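Local coordinates for protein uncharacterized N-acetyltransferase D2E76_00625 (Mycobacteroides abscessus, PDB 6YCA) that is probably an acetyl-CoA-dependent N-acetyltransferase of the Eis type in the GCN5-related family, one unable to modify aminoglycosides, at residues A[309-314]-A[337-342]; A[245-250]-A[274-279]; A[58-63]-A[207-212]. All coordinates share one frame; numbering follows the deposited sequence.

Contact 1: residues A[309-314]-A[337-342]; sequences WLRLVD and TLLPHN
N342 ties its loop to the chain just past strand 299-312 through one amide: its ND2 donates to V313 O at 3.0 Å, nearly straight (167° at the hydrogen). The acceptor lies in the amide plane of N342, yet the donor stands above the carbonyl plane of V313, away from either lone pair. Both ends of this amide have further partners, ND2 giving to D336 OD2 and OD1 accepting from V315 N, which should fix its rotation. The contact joins the last long strand of the acetyltransferase part to the loop after strand 330-335 in the sterol carrier protein-like domain; D314 stands at the N-cap of helix 315-321, with a weak bond to A317 N. The chain of R311, bent at chi2 and chi3, curls forward along its own strand, where NE donates to L312 O at 3.2 Å. Its NH2 forms a salt bridge with D336, shared with N342, and its NH1 bonds to F146 O. L339 supplies the apolar part: CD1 comes obliquely to the guanidinium, 3.4 Å from R311 NH2, and also meets V313 CG1 at 3.9 Å. With CG beside its backbone N (chi1 -59°), L339 brings CD1 up to both residues.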
loop_
_atom_site.group_PDB
_atom_site.type_symbol
_atom_site.label_atom_id
_atom_site.label_comp_id
_atom_site.label_asym_id
_atom_site.label_seq_id
_atom_site.Cartn_x
_atom_site.Cartn_y
_atom_site.Cartn_z
ATOM N N TRP A 309 -8.227 -28.116 -16.735
ATOM C CA TRP A 309 -8.975 -29.133 -16.005
ATOM C C TRP A 309 -9.360 -30.189 -17.037
ATOM O O TRP A 309 -10.278 -29.990 -17.835
ATOM C CB TRP A 309 -10.195 -28.535 -15.312
ATOM C CG TRP A 309 -9.847 -27.688 -14.128
ATOM C CD1 TRP A 309 -9.332 -26.431 -14.149
ATOM C CD2 TRP A 309 -9.964 -28.051 -12.746
ATOM N NE1 TRP A 309 -9.134 -25.978 -12.868
ATOM C CE2 TRP A 309 -9.512 -26.956 -11.989
ATOM C CE3 TRP A 309 -10.410 -29.195 -12.077
ATOM C CZ2 TRP A 309 -9.496 -26.966 -10.598
ATOM C CZ3 TRP A 309 -10.392 -29.203 -10.695
ATOM C CH2 TRP A 309 -9.938 -28.096 -9.973
ATOM N N LEU A 310 -8.629 -31.299 -17.036
ATOM C CA LEU A 310 -8.753 -32.331 -18.054
ATOM C C LEU A 310 -9.644 -33.462 -17.559
ATOM O O LEU A 310 -9.535 -33.894 -16.408
ATOM C CB LEU A 310 -7.375 -32.883 -18.421
ATOM C CG LEU A 310 -7.337 -33.971 -19.490
ATOM C CD1 LEU A 310 -7.951 -33.464 -20.777
ATOM C CD2 LEU A 310 -5.914 -34.423 -19.725
ATOM N N ARG A 311 -10.535 -33.926 -18.432
ATOM C CA ARG A 311 -11.434 -35.042 -18.146
ATOM C C ARG A 311 -11.267 -36.084 -19.243
ATOM O O ARG A 311 -11.589 -35.819 -20.405
ATOM C CB ARG A 311 -12.879 -34.553 -18.076
ATOM C CG ARG A 311 -13.926 -35.634 -18.145
ATOM C CD ARG A 311 -14.035 -36.441 -16.864
ATOM N NE ARG A 311 -14.181 -37.862 -17.167
ATOM C CZ ARG A 311 -14.867 -38.729 -16.431
ATOM N NH1 ARG A 311 -15.498 -38.331 -15.337
ATOM N NH2 ARG A 311 -14.931 -39.999 -16.800
ATOM N N LEU A 312 -10.760 -37.261 -18.880
ATOM C CA LEU A 312 -10.584 -38.356 -19.831
ATOM C C LEU A 312 -11.936 -39.014 -20.095
ATOM O O LEU A 312 -12.515 -39.645 -19.201
ATOM C CB LEU A 312 -9.574 -39.364 -19.290
ATOM C CG LEU A 312 -8.166 -38.828 -19.019
ATOM C CD1 LEU A 312 -7.276 -39.906 -18.433
ATOM C CD2 LEU A 312 -7.549 -38.274 -20.288
ATOM N N VAL A 313 -12.435 -38.875 -21.326
ATOM C CA VAL A 313 -13.735 -39.433 -21.687
ATOM C C VAL A 313 -13.612 -40.897 -22.100
ATOM O O VAL A 313 -14.407 -41.743 -21.675
ATOM C CB VAL A 313 -14.401 -38.574 -22.779
ATOM C CG1 VAL A 313 -15.784 -39.111 -23.120
ATOM C CG2 VAL A 313 -14.482 -37.117 -22.333
ATOM N N ASP A 314 -12.628 -41.222 -22.937
ATOM C CA ASP A 314 -12.312 -42.607 -23.292
ATOM C C ASP A 314 -10.885 -42.861 -22.818
ATOM O O ASP A 314 -9.922 -42.491 -23.497
ATOM C CB ASP A 314 -12.462 -42.849 -24.791
ATOM C CG ASP A 314 -12.445 -44.331 -25.156
ATOM O OD1 ASP A 314 -11.880 -45.142 -24.393
ATOM O OD2 ASP A 314 -13.000 -44.687 -26.216
ATOM N N THR A 337 -16.687 -43.206 -12.078
ATOM C CA THR A 337 -18.086 -43.348 -11.692
ATOM C C THR A 337 -19.034 -42.874 -12.787
ATOM O O THR A 337 -20.022 -43.550 -13.088
ATOM C CB THR A 337 -18.346 -42.568 -10.402
ATOM O OG1 THR A 337 -17.515 -43.083 -9.356
ATOM C CG2 THR A 337 -19.805 -42.683 -9.993
ATOM N N LEU A 338 -18.748 -41.724 -13.400
ATOM C CA LEU A 338 -19.656 -41.192 -14.412
ATOM C C LEU A 338 -19.648 -42.045 -15.672
ATOM O O LEU A 338 -20.700 -42.275 -16.278
ATOM C CB LEU A 338 -19.298 -39.746 -14.746
ATOM C CG LEU A 338 -19.984 -38.660 -13.916
ATOM C CD1 LEU A 338 -19.443 -38.628 -12.493
ATOM C CD2 LEU A 338 -19.832 -37.307 -14.589
ATOM N N LEU A 339 -18.477 -42.526 -16.080
ATOM C CA LEU A 339 -18.332 -43.324 -17.294
ATOM C C LEU A 339 -17.806 -44.695 -16.894
ATOM O O LEU A 339 -16.589 -44.935 -16.926
ATOM C CB LEU A 339 -17.386 -42.633 -18.271
ATOM C CG LEU A 339 -17.852 -41.237 -18.683
ATOM C CD1 LEU A 339 -16.847 -40.568 -19.609
ATOM C CD2 LEU A 339 -19.226 -41.311 -19.331
ATOM N N PRO A 340 -18.686 -45.629 -16.518
ATOM C CA PRO A 340 -18.221 -46.965 -16.099
ATOM C C PRO A 340 -17.508 -47.735 -17.196
ATOM O O PRO A 340 -16.861 -48.747 -16.895
ATOM C CB PRO A 340 -19.509 -47.674 -15.662
ATOM C CG PRO A 340 -20.486 -46.566 -15.400
ATOM C CD PRO A 340 -20.142 -45.483 -16.376
ATOM N N HIS A 341 -17.617 -47.294 -18.452
ATOM C CA HIS A 341 -16.860 -47.912 -19.532
ATOM C C HIS A 341 -15.359 -47.823 -19.280
ATOM O O HIS A 341 -14.600 -48.680 -19.744
ATOM C CB HIS A 341 -17.239 -47.257 -20.862
ATOM C CG HIS A 341 -16.476 -47.782 -22.039
ATOM N ND1 HIS A 341 -16.569 -49.091 -22.464
ATOM C CD2 HIS A 341 -15.618 -47.170 -22.889
ATOM C CE1 HIS A 341 -15.793 -49.265 -23.520
ATOM N NE2 HIS A 341 -15.205 -48.115 -23.799
ATOM N N ASN A 342 -14.915 -46.803 -18.542
ATOM C CA ASN A 342 -13.502 -46.625 -18.228
ATOM C C ASN A 342 -13.048 -47.399 -16.997
ATOM O O ASN A 342 -11.838 -47.558 -16.793
ATOM C CB ASN A 342 -13.185 -45.140 -18.028
ATOM C CG ASN A 342 -13.432 -44.319 -19.276
ATOM O OD1 ASN A 342 -13.060 -44.721 -20.379
ATOM N ND2 ASN A 342 -14.065 -43.163 -19.111
#

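Contact 2: residues A[245-250]-A[274-279]; sequences SARTIS and LVDVIE. With ACO (acetyl coenzyme *a), chain M.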
loop_
_atom_site.group_PDB
_atom_site.type_symbol
_atom_site.label_atom_id
_atom_site.label_comp_id
_atom_site.label_asym_id
_atom_site.label_seq_id
_atom_site.Cartn_x
_atom_site.Cartn_y
_atom_site.Cartn_z
ATOM N N SER A 245 7.678 6.123 -13.062
ATOM C CA SER A 245 8.728 5.121 -13.206
ATOM C C SER A 245 8.084 3.817 -13.663
ATOM O O SER A 245 6.883 3.760 -13.947
ATOM C CB SER A 245 9.520 4.935 -11.913
ATOM O OG SER A 245 10.479 3.900 -12.061
ATOM N N ALA A 246 8.899 2.763 -13.692
ATOM C CA ALA A 246 8.552 1.426 -14.171
ATOM C C ALA A 246 7.570 1.421 -15.335
ATOM O O ALA A 246 6.378 1.154 -15.147
ATOM C CB ALA A 246 7.984 0.590 -13.025
ATOM N N ARG A 247 8.067 1.680 -16.541
ATOM C CA ARG A 247 7.274 1.503 -17.752
ATOM C C ARG A 247 7.107 0.015 -18.044
ATOM O O ARG A 247 8.095 -0.687 -18.276
ATOM C CB ARG A 247 7.932 2.226 -18.924
ATOM C CG ARG A 247 8.034 3.732 -18.729
ATOM C CD ARG A 247 8.764 4.400 -19.880
ATOM N NE ARG A 247 10.210 4.303 -19.712
ATOM C CZ ARG A 247 10.962 5.237 -19.141
ATOM N NH1 ARG A 247 10.408 6.346 -18.673
ATOM N NH2 ARG A 247 12.271 5.057 -19.032
ATOM N N THR A 248 5.869 -0.470 -18.045
ATOM C CA THR A 248 5.598 -1.894 -18.189
ATOM C C THR A 248 4.847 -2.185 -19.486
ATOM O O THR A 248 3.940 -1.443 -19.873
ATOM C CB THR A 248 4.739 -2.382 -17.010
ATOM O OG1 THR A 248 5.380 -2.047 -15.774
ATOM C CG2 THR A 248 4.518 -3.884 -17.080
ATOM N N ILE A 249 5.235 -3.273 -20.152
ATOM C CA ILE A 249 4.466 -3.854 -21.246
ATOM C C ILE A 249 3.958 -5.221 -20.804
ATOM O O ILE A 249 4.528 -5.875 -19.924
ATOM C CB ILE A 249 5.244 -3.964 -22.576
ATOM C CG1 ILE A 249 6.385 -4.973 -22.451
ATOM C CG2 ILE A 249 5.752 -2.602 -23.027
ATOM C CD1 ILE A 249 7.106 -5.228 -23.746
ATOM N N SER A 250 2.889 -5.672 -21.451
ATOM C CA SER A 250 2.249 -6.939 -21.126
ATOM C C SER A 250 2.184 -7.800 -22.379
ATOM O O SER A 250 1.589 -7.396 -23.384
ATOM C CB SER A 250 0.843 -6.700 -20.583
ATOM O OG SER A 250 0.251 -7.922 -20.193
ATOM N N LEU A 274 13.166 1.914 -23.800
ATOM C CA LEU A 274 12.172 2.583 -22.962
ATOM C C LEU A 274 11.345 1.643 -22.095
ATOM O O LEU A 274 10.572 2.111 -21.253
ATOM C CB LEU A 274 11.229 3.474 -23.779
ATOM C CG LEU A 274 11.689 4.880 -24.136
ATOM C CD1 LEU A 274 10.569 5.601 -24.843
ATOM C CD2 LEU A 274 12.116 5.627 -22.887
ATOM N N VAL A 275 11.476 0.335 -22.277
ATOM C CA VAL A 275 10.699 -0.611 -21.487
ATOM C C VAL A 275 11.490 -0.969 -20.237
ATOM O O VAL A 275 12.672 -1.326 -20.316
ATOM C CB VAL A 275 10.333 -1.859 -22.304
ATOM C CG1 VAL A 275 9.604 -2.869 -21.423
ATOM C CG2 VAL A 275 9.461 -1.465 -23.476
ATOM N N ASP A 276 10.840 -0.858 -19.081
ATOM C CA ASP A 276 11.439 -1.171 -17.793
ATOM C C ASP A 276 11.062 -2.550 -17.271
ATOM O O ASP A 276 11.919 -3.253 -16.729
ATOM C CB ASP A 276 11.061 -0.103 -16.760
ATOM C CG ASP A 276 11.706 1.245 -17.048
ATOM O OD1 ASP A 276 12.892 1.262 -17.440
ATOM O OD2 ASP A 276 11.029 2.284 -16.894
ATOM N N VAL A 277 9.800 -2.955 -17.415
ATOM C CA VAL A 277 9.313 -4.226 -16.893
ATOM C C VAL A 277 8.592 -4.966 -18.008
ATOM O O VAL A 277 7.753 -4.386 -18.703
ATOM C CB VAL A 277 8.355 -4.005 -15.708
ATOM C CG1 VAL A 277 7.810 -5.327 -15.210
ATOM C CG2 VAL A 277 9.054 -3.249 -14.599
ATOM N N ILE A 278 8.905 -6.247 -18.172
ATOM C CA ILE A 278 8.240 -7.098 -19.152
ATOM C C ILE A 278 7.449 -8.145 -18.382
ATOM O O ILE A 278 8.023 -8.917 -17.605
ATOM C CB ILE A 278 9.254 -7.763 -20.098
ATOM C CG1 ILE A 278 10.204 -6.714 -20.686
ATOM C CG2 ILE A 278 8.536 -8.510 -21.210
ATOM C CD1 ILE A 278 11.359 -7.313 -21.470
ATOM N N GLU A 279 6.137 -8.182 -18.591
ATOM C CA GLU A 279 5.285 -9.161 -17.928
ATOM C C GLU A 279 4.754 -10.148 -18.957
ATOM O O GLU A 279 4.063 -9.757 -19.902
ATOM C CB GLU A 279 4.158 -8.516 -17.120
ATOM C CG GLU A 279 3.421 -9.535 -16.246
ATOM C CD GLU A 279 2.552 -8.896 -15.171
ATOM O OE1 GLU A 279 2.274 -7.678 -15.268
ATOM O OE2 GLU A 279 2.157 -9.617 -14.221
HETATM N N1A ACO M . 19.895 3.776 -23.371
HETATM C C2A ACO M . 21.228 3.722 -23.249
HETATM N N3A ACO M . 22.147 4.045 -24.169
HETATM C C4A ACO M . 21.720 4.480 -25.384
HETATM C C5A ACO M . 20.347 4.580 -25.628
HETATM C C6A ACO M . 19.391 4.202 -24.553
HETATM N N6A ACO M . 18.055 4.285 -24.768
HETATM N N7A ACO M . 20.177 5.024 -26.884
HETATM C C8A ACO M . 21.409 5.201 -27.412
HETATM N N9A ACO M . 22.343 4.869 -26.506
HETATM C C1B ACO M . 23.808 4.949 -26.729
HETATM C C2B ACO M . 24.292 3.794 -27.597
HETATM O O2B ACO M . 24.666 2.680 -26.781
HETATM C C3B ACO M . 25.536 4.443 -28.206
HETATM O O3B ACO M . 26.589 4.385 -27.254
HETATM P P3B ACO M . 28.061 3.955 -27.731
HETATM O O7A ACO M . 27.980 2.567 -28.320
HETATM O O8A ACO M . 28.525 4.939 -28.778
HETATM O O9A ACO M . 28.986 3.975 -26.535
HETATM C C4B ACO M . 25.148 5.910 -28.367
HETATM O O4B ACO M . 24.113 6.162 -27.419
HETATM C C5B ACO M . 24.723 6.229 -29.796
HETATM O O5B ACO M . 23.749 5.264 -30.171
HETATM P P1A ACO M . 23.063 5.196 -31.617
HETATM O O1A ACO M . 23.393 3.876 -32.272
HETATM O O2A ACO M . 23.518 6.369 -32.455
HETATM O O3A ACO M . 21.487 5.300 -31.334
HETATM P P2A ACO M . 20.213 4.422 -31.771
HETATM O O4A ACO M . 20.193 4.222 -33.272
HETATM O O5A ACO M . 20.285 3.094 -31.054
HETATM O O6A ACO M . 18.904 5.219 -31.286
HETATM C CBP ACO M . 17.382 6.006 -29.606
HETATM C CCP ACO M . 18.829 5.696 -29.945
HETATM C CDP ACO M . 16.800 6.941 -30.656
HETATM C CEP ACO M . 17.313 6.669 -28.239
HETATM C CAP ACO M . 16.628 4.675 -29.622
HETATM O OAP ACO M . 17.175 3.819 -28.611
HETATM C C9P ACO M . 15.150 4.830 -29.384
HETATM O O9P ACO M . 14.381 4.977 -30.321
HETATM N N8P ACO M . 14.755 4.768 -28.114
HETATM C C7P ACO M . 13.366 4.868 -27.701
HETATM C C6P ACO M . 12.698 6.181 -28.089
HETATM C C5P ACO M . 13.310 7.373 -27.390
HETATM O O5P ACO M . 13.694 7.283 -26.236
HETATM N N4P ACO M . 13.413 8.494 -28.098
HETATM C C3P ACO M . 13.949 9.693 -27.491
HETATM C C2P ACO M . 12.851 10.700 -27.176
HETATM S S1P ACO M . 13.537 12.156 -26.460
HETATM C C ACO M . 12.836 13.306 -27.458
HETATM O O ACO M . 11.807 13.040 -28.060
HETATM C CH3 ACO M . 13.484 14.651 -27.605
#
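R247 holds the chain before strand 277-284 at three points: NE donates to L274 O at 2.7 Å, in the guanidinium plane; backbone N donates to D276 OD2 at 3.0 Å, on the anti lone pair; and R247 O accepts from both D276 N and V277 N, just where the parallel pair of the beta-alpha-beta unit 248-256, 259-270 and 277-284 of the GNAT fold begins. D276 OD2 also lies over one face of the R247 guanidinium, toward its rim, a salt bridge of charge alone, since no N-H points at it; L274 CD2 lies over the opposite face, likewise off-centre. Further along, I249 N bonds to V277 O at 3.1 Å and E279 N to I249 O, the regular parallel pattern. T248 and V277 run alongside each other on the same face, with T248 OG1 3.6 Å from V277 CB. On the face of I249, CG1 sits in the position between N and the carbonyl carbon (chi1 67°), leaving CG2 to meet V275 CG2 at 3.9 Å. L274 bears on acetyl coenzyme A, which is held mainly by the second subunit: L274 CG stands 3.8 Å from O5P of the pantetheine arm.

Contact 3: residues A[58-63]-A[207-212]; sequences DELLEL and WRLHEL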
loop_
_atom_site.group_PDB
_atom_site.type_symbol
_atom_site.label_atom_id
_atom_site.label_comp_id
_atom_site.label_asym_id
_atom_site.label_seq_id
_atom_site.Cartn_x
_atom_site.Cartn_y
_atom_site.Cartn_z
ATOM N N ASP A 58 -24.875 -16.340 -32.508
ATOM C CA ASP A 58 -24.591 -17.227 -33.631
ATOM C C ASP A 58 -23.145 -17.105 -34.110
ATOM O O ASP A 58 -22.591 -18.071 -34.648
ATOM C CB ASP A 58 -25.588 -16.960 -34.767
ATOM C CG ASP A 58 -25.773 -18.161 -35.686
ATOM O OD1 ASP A 58 -25.219 -19.239 -35.390
ATOM O OD2 ASP A 58 -26.480 -18.021 -36.709
ATOM N N GLU A 59 -22.508 -15.945 -33.915
ATOM C CA GLU A 59 -21.151 -15.767 -34.427
ATOM C C GLU A 59 -20.106 -16.322 -33.468
ATOM O O GLU A 59 -19.016 -16.708 -33.903
ATOM C CB GLU A 59 -20.857 -14.292 -34.719
ATOM C CG GLU A 59 -20.773 -13.430 -33.473
ATOM C CD GLU A 59 -20.603 -11.952 -33.770
ATOM O OE1 GLU A 59 -20.503 -11.577 -34.958
ATOM O OE2 GLU A 59 -20.558 -11.160 -32.799
ATOM N N LEU A 60 -20.411 -16.379 -32.176
ATOM C CA LEU A 60 -19.459 -16.869 -31.191
ATOM C C LEU A 60 -19.716 -18.306 -30.761
ATOM O O LEU A 60 -18.992 -18.815 -29.900
ATOM C CB LEU A 60 -19.453 -15.952 -29.964
ATOM C CG LEU A 60 -19.152 -14.475 -30.236
ATOM C CD1 LEU A 60 -19.373 -13.629 -28.987
ATOM C CD2 LEU A 60 -17.736 -14.316 -30.765
ATOM N N LEU A 61 -20.710 -18.976 -31.335
ATOM C CA LEU A 61 -21.084 -20.319 -30.920
ATOM C C LEU A 61 -20.984 -21.298 -32.080
ATOM O O LEU A 61 -21.053 -20.921 -33.253
ATOM C CB LEU A 61 -22.506 -20.353 -30.339
ATOM C CG LEU A 61 -22.695 -19.766 -28.940
ATOM C CD1 LEU A 61 -24.161 -19.773 -28.543
ATOM C CD2 LEU A 61 -21.888 -20.581 -27.959
ATOM N N GLU A 62 -20.838 -22.573 -31.726
ATOM C CA GLU A 62 -20.927 -23.669 -32.679
ATOM C C GLU A 62 -22.261 -24.354 -32.423
ATOM O O GLU A 62 -22.480 -24.906 -31.336
ATOM C CB GLU A 62 -19.786 -24.659 -32.456
ATOM C CG GLU A 62 -19.851 -25.896 -33.337
ATOM C CD GLU A 62 -18.617 -26.772 -33.206
ATOM O OE1 GLU A 62 -18.567 -27.832 -33.865
ATOM O OE2 GLU A 62 -17.695 -26.400 -32.448
ATOM N N LEU A 63 -23.141 -24.326 -33.421
ATOM C CA LEU A 63 -24.502 -24.804 -33.225
ATOM C C LEU A 63 -24.547 -26.319 -33.090
ATOM O O LEU A 63 -23.917 -27.047 -33.861
ATOM C CB LEU A 63 -25.399 -24.363 -34.380
ATOM C CG LEU A 63 -25.509 -22.858 -34.633
ATOM C CD1 LEU A 63 -26.473 -22.576 -35.788
ATOM C CD2 LEU A 63 -25.913 -22.099 -33.370
ATOM N N TRP A 207 -10.984 -16.591 -32.459
ATOM C CA TRP A 207 -10.377 -15.376 -32.988
ATOM C C TRP A 207 -11.429 -14.286 -33.163
ATOM O O TRP A 207 -11.148 -13.099 -32.948
ATOM C CB TRP A 207 -9.686 -15.677 -34.316
ATOM C CG TRP A 207 -8.563 -16.652 -34.188
ATOM C CD1 TRP A 207 -8.625 -17.997 -34.376
ATOM C CD2 TRP A 207 -7.211 -16.362 -33.813
ATOM N NE1 TRP A 207 -7.394 -18.565 -34.160
ATOM C CE2 TRP A 207 -6.509 -17.582 -33.811
ATOM C CE3 TRP A 207 -6.526 -15.190 -33.481
ATOM C CZ2 TRP A 207 -5.154 -17.663 -33.493
ATOM C CZ3 TRP A 207 -5.183 -15.274 -33.169
ATOM C CH2 TRP A 207 -4.511 -16.499 -33.179
ATOM N N ARG A 208 -12.655 -14.684 -33.536
ATOM C CA ARG A 208 -13.775 -13.754 -33.620
ATOM C C ARG A 208 -14.029 -13.114 -32.259
ATOM O O ARG A 208 -14.288 -11.909 -32.170
ATOM C CB ARG A 208 -15.001 -14.522 -34.147
ATOM C CG ARG A 208 -16.274 -13.721 -34.290
ATOM C CD ARG A 208 -16.139 -12.659 -35.338
ATOM N NE ARG A 208 -17.303 -11.794 -35.310
ATOM C CZ ARG A 208 -17.431 -10.798 -34.439
ATOM N NH1 ARG A 208 -16.475 -10.584 -33.542
ATOM N NH2 ARG A 208 -18.501 -10.017 -34.470
ATOM N N LEU A 209 -13.901 -13.898 -31.180
ATOM C CA LEU A 209 -14.067 -13.347 -29.839
ATOM C C LEU A 209 -12.974 -12.339 -29.510
ATOM O O LEU A 209 -13.248 -11.276 -28.940
ATOM C CB LEU A 209 -14.092 -14.482 -28.813
ATOM C CG LEU A 209 -14.205 -14.136 -27.323
ATOM C CD1 LEU A 209 -15.528 -13.487 -27.002
ATOM C CD2 LEU A 209 -14.010 -15.376 -26.461
ATOM N N HIS A 210 -11.731 -12.642 -29.877
ATOM C CA HIS A 210 -10.628 -11.740 -29.576
ATOM C C HIS A 210 -10.553 -10.551 -30.521
ATOM O O HIS A 210 -9.940 -9.540 -30.163
ATOM C CB HIS A 210 -9.307 -12.514 -29.536
ATOM C CG HIS A 210 -9.136 -13.347 -28.301
ATOM N ND1 HIS A 210 -8.379 -12.939 -27.223
ATOM C CD2 HIS A 210 -9.641 -14.560 -27.966
ATOM C CE1 HIS A 210 -8.418 -13.867 -26.282
ATOM N NE2 HIS A 210 -9.177 -14.860 -26.708
ATOM N N GLU A 211 -11.177 -10.636 -31.701
ATOM C CA GLU A 211 -11.333 -9.448 -32.536
ATOM C C GLU A 211 -12.141 -8.376 -31.814
ATOM O O GLU A 211 -11.830 -7.184 -31.912
ATOM C CB GLU A 211 -11.995 -9.832 -33.858
ATOM C CG GLU A 211 -11.064 -10.474 -34.878
ATOM C CD GLU A 211 -11.796 -10.854 -36.156
ATOM O OE1 GLU A 211 -12.998 -10.528 -36.266
ATOM O OE2 GLU A 211 -11.179 -11.485 -37.042
ATOM N N LEU A 212 -13.177 -8.779 -31.076
ATOM C CA LEU A 212 -13.961 -7.811 -30.313
ATOM C C LEU A 212 -13.200 -7.274 -29.111
ATOM O O LEU A 212 -13.307 -6.083 -28.787
ATOM C CB LEU A 212 -15.301 -8.395 -29.880
ATOM C CG LEU A 212 -16.482 -8.088 -30.800
ATOM C CD1 LEU A 212 -16.048 -7.629 -32.180
ATOM C CD2 LEU A 212 -17.431 -9.248 -30.884
#
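A short, weakly bonded helical turn around residues 58-60 comes up to helix 204-216, with the CA atoms of L60 and L209 6.6 Å apart. The charged half of the meeting is E59 with R208. E59 turns its CG into the position between the backbone N and the carbonyl carbon (chi1 68°) and then runs extended, which sends its carboxylate out to the arginine. There OE1 meets R208 NH2 at 2.6 Å in a salt bridge whose hydrogen bond is weak, because the N-H points poorly at the oxygen (122°). The two flat groups are turned against each other, their planes 69° apart, and OE2 lies over one face of the guanidinium, so this is no two-pronged, coplanar pairing. OE2 also accepts a weak bond from A56 N.

The turn belongs to the first acetyltransferase region of the chain and helix 204-216 to the second, so the contact bridges the two GNAT-type parts of the protein at its surface. Next to the charged pair, L60 makes the apolar half. Its CD2 lies against the aliphatic start of R208, 3.9 Å from CG, the two side chains meeting at about a right angle, and it stands 4.1 Å from L209 CB. L212 brings its CG in plane with the edge of the R208 guanidinium, while its CD2 approaches E59 OE2 at 4.1 Å. L52 and V55 of the preceding loop pack on these leucines, and L60 O accepts a bond from Y82 OH of strand 75-87.

How the contacts relate
From the N terminus, the three contacts are in series: none encloses or crosses another. Contact 3 closes the longest loop, 143 residues between its segments, and ties the first acetyltransferase region to helix 204-216 of the second. Contact 2 closes a loop of 23 residues within that second region, beside a cofactor held largely by another subunit. The chain then runs through strand 277-284 into strand 299-312, where contact 1 closes a loop of 22 residues into the sterol carrier protein-like domain. Contacts 1 and 2, on opposite sides of the chain's centre, have centres about 44 Å apart; centre to centre, contact 3 lies about 29 Å from contact 1 and about 32 Å from contact 2.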